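Local coordinates for vesicular integral-membrane protein VIP36 (Canis lupus familiaris, PDB 2E6V), which acts as a calcium-dependent intracellular lectin that binds high-mannose glycans and takes part in sorting and transport of glycoproteins in the early secretory pathway, at residues D28-T33 with S52-Q57. Residues are numbered along the deposited sequence; the frame is centred on the assembly and turned at random.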
loop_
_atom_site.group_PDB
_atom_site.type_symbol
_atom_site.label_atom_id
_atom_site.label_comp_id
_atom_site.label_asym_id
_atom_site.label_seq_id
_atom_site.Cartn_x
_atom_site.Cartn_y
_atom_site.Cartn_z
ATOM N N ASP A 28 11.715 -1.015 9.764
ATOM C CA ASP A 28 13.001 -0.666 9.149
ATOM C C ASP A 28 12.787 0.034 7.808
ATOM O O ASP A 28 11.824 -0.249 7.078
ATOM C CB ASP A 28 13.883 -1.907 8.939
ATOM C CG ASP A 28 14.094 -2.697 10.215
ATOM O OD1 ASP A 28 15.116 -2.459 10.895
ATOM O OD2 ASP A 28 13.245 -3.553 10.546
ATOM N N PHE A 29 13.703 0.949 7.511
ATOM C CA PHE A 29 13.695 1.758 6.313
ATOM C C PHE A 29 14.933 1.528 5.437
ATOM O O PHE A 29 15.927 0.976 5.891
ATOM C CB PHE A 29 13.533 3.254 6.666
ATOM C CG PHE A 29 14.531 3.782 7.680
ATOM C CD1 PHE A 29 15.819 4.165 7.292
ATOM C CD2 PHE A 29 14.169 3.948 9.013
ATOM C CE1 PHE A 29 16.750 4.684 8.227
ATOM C CE2 PHE A 29 15.088 4.442 9.952
ATOM C CZ PHE A 29 16.379 4.821 9.555
ATOM N N GLN A 30 14.861 1.947 4.180
ATOM C CA GLN A 30 15.984 1.857 3.274
ATOM C C GLN A 30 15.788 2.874 2.152
ATOM O O GLN A 30 14.713 3.481 2.046
ATOM C CB GLN A 30 16.119 0.439 2.709
ATOM C CG GLN A 30 15.210 0.106 1.544
ATOM C CD GLN A 30 15.248 -1.357 1.177
ATOM O OE1 GLN A 30 16.320 -1.986 1.132
ATOM N NE2 GLN A 30 14.063 -1.930 0.920
ATOM N N GLY A 31 16.812 3.041 1.317
ATOM C CA GLY A 31 16.772 4.000 0.243
ATOM C C GLY A 31 16.706 5.422 0.754
ATOM O O GLY A 31 17.406 5.774 1.691
ATOM N N SER A 32 15.848 6.238 0.149
ATOM C CA SER A 32 15.879 7.677 0.382
ATOM C C SER A 32 15.196 8.032 1.681
ATOM O O SER A 32 15.320 9.156 2.141
ATOM C CB SER A 32 15.255 8.452 -0.810
ATOM O OG SER A 32 14.078 7.807 -1.296
ATOM N N THR A 33 14.509 7.061 2.279
ATOM C CA THR A 33 13.683 7.281 3.480
ATOM C C THR A 33 14.362 7.969 4.659
ATOM O O THR A 33 15.424 7.560 5.077
ATOM C CB THR A 33 13.062 5.964 3.961
ATOM O OG1 THR A 33 12.344 5.357 2.873
ATOM C CG2 THR A 33 12.097 6.208 5.149
ATOM N N SER A 52 11.734 3.099 1.219
ATOM C CA SER A 52 10.707 2.279 1.760
ATOM C C SER A 52 10.857 2.086 3.267
ATOM O O SER A 52 11.917 2.387 3.852
ATOM C CB SER A 52 10.662 0.955 1.012
ATOM O OG SER A 52 11.814 0.176 1.238
ATOM N N ILE A 53 9.774 1.631 3.885
ATOM C CA ILE A 53 9.729 1.407 5.312
ATOM C C ILE A 53 8.967 0.101 5.477
ATOM O O ILE A 53 7.962 -0.117 4.805
ATOM C CB ILE A 53 9.049 2.618 6.080
ATOM C CG1 ILE A 53 9.145 2.423 7.608
ATOM C CG2 ILE A 53 7.592 2.781 5.674
ATOM C CD1 ILE A 53 9.340 3.732 8.419
ATOM N N TRP A 54 9.442 -0.784 6.344
ATOM C CA TRP A 54 8.854 -2.119 6.384
ATOM C C TRP A 54 8.705 -2.625 7.775
ATOM O O TRP A 54 9.644 -2.538 8.551
ATOM C CB TRP A 54 9.730 -3.095 5.615
ATOM C CG TRP A 54 9.588 -3.040 4.151
ATOM C CD1 TRP A 54 10.372 -2.344 3.265
ATOM C CD2 TRP A 54 8.631 -3.748 3.374
ATOM N NE1 TRP A 54 9.952 -2.580 1.976
ATOM C CE2 TRP A 54 8.883 -3.440 2.017
ATOM C CE3 TRP A 54 7.583 -4.625 3.690
ATOM C CZ2 TRP A 54 8.118 -3.966 0.984
ATOM C CZ3 TRP A 54 6.829 -5.144 2.683
ATOM C CH2 TRP A 54 7.091 -4.816 1.336
ATOM N N ASN A 55 7.516 -3.159 8.074
ATOM C CA ASN A 55 7.184 -3.719 9.386
ATOM C C ASN A 55 8.076 -4.944 9.622
ATOM O O ASN A 55 8.340 -5.738 8.701
ATOM C CB ASN A 55 5.685 -4.078 9.442
ATOM C CG ASN A 55 5.143 -4.272 10.862
ATOM O OD1 ASN A 55 4.064 -4.859 11.058
ATOM N ND2 ASN A 55 5.872 -3.765 11.857
ATOM N N HIS A 56 8.556 -5.079 10.853
ATOM C CA HIS A 56 9.579 -6.068 11.172
ATOM C C HIS A 56 8.942 -7.386 11.587
ATOM O O HIS A 56 9.548 -8.455 11.483
ATOM C CB HIS A 56 10.463 -5.525 12.292
ATOM C CG HIS A 56 11.587 -6.438 12.672
ATOM N ND1 HIS A 56 12.902 -6.173 12.351
ATOM C CD2 HIS A 56 11.593 -7.612 13.347
ATOM C CE1 HIS A 56 13.668 -7.144 12.810
ATOM N NE2 HIS A 56 12.898 -8.031 13.416
ATOM N N GLN A 57 7.706 -7.292 12.043
ATOM C CA GLN A 57 6.995 -8.435 12.567
ATOM C C GLN A 57 5.975 -8.879 11.553
ATOM O O GLN A 57 5.143 -8.067 11.120
ATOM C CB GLN A 57 6.256 -8.080 13.865
ATOM C CG GLN A 57 7.069 -7.208 14.839
ATOM C CD GLN A 57 8.015 -8.019 15.725
ATOM O OE1 GLN A 57 7.904 -9.250 15.830
ATOM N NE2 GLN A 57 8.946 -7.328 16.371
#
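Asp28 meets His56 through the tip of its side chain. Its CB leaves on the same sheet face as Trp54. CG stands anti to the carbonyl carbon (chi1 -55°), which swings the carboxylate toward the 52-57 segment. At the tip, OD2 accepts a hydrogen bond from His56 ND1 at 3.2 Å. OD2 also lies 3.8 Å from His56 CB. It uses its syn lone pair toward ND1 and lies in the imidazole plane, while carboxylate and ring planes are turned 43° apart. OD2 also forms a salt bridge with Arg93, whose NE hydrogen-bonds to Asn55 O. The imidazole and the guanidinium thus share one carboxylate oxygen.

Strand 27-31 is an edge strand of one sheet in the L-type lectin beta sandwich. Strand 49-55 is its neighbour. Asp28 and Trp54 form a hydrogen-bonded pair, with Asp28 N to Trp54 O at 2.8 Å. Gln30 and Ser52 form another, with Gln30 N to Ser52 O at 3.0 Å. Between them, Phe29 and Ile53 are a non-hydrogen-bonded pair, CA to CA 4.1 Å. The strand runs into a type II' turn from Gln30 to Thr33, with Gly31 at positive phi. It brings Thr33 OG1 within 3.2 Å of Ser52 O.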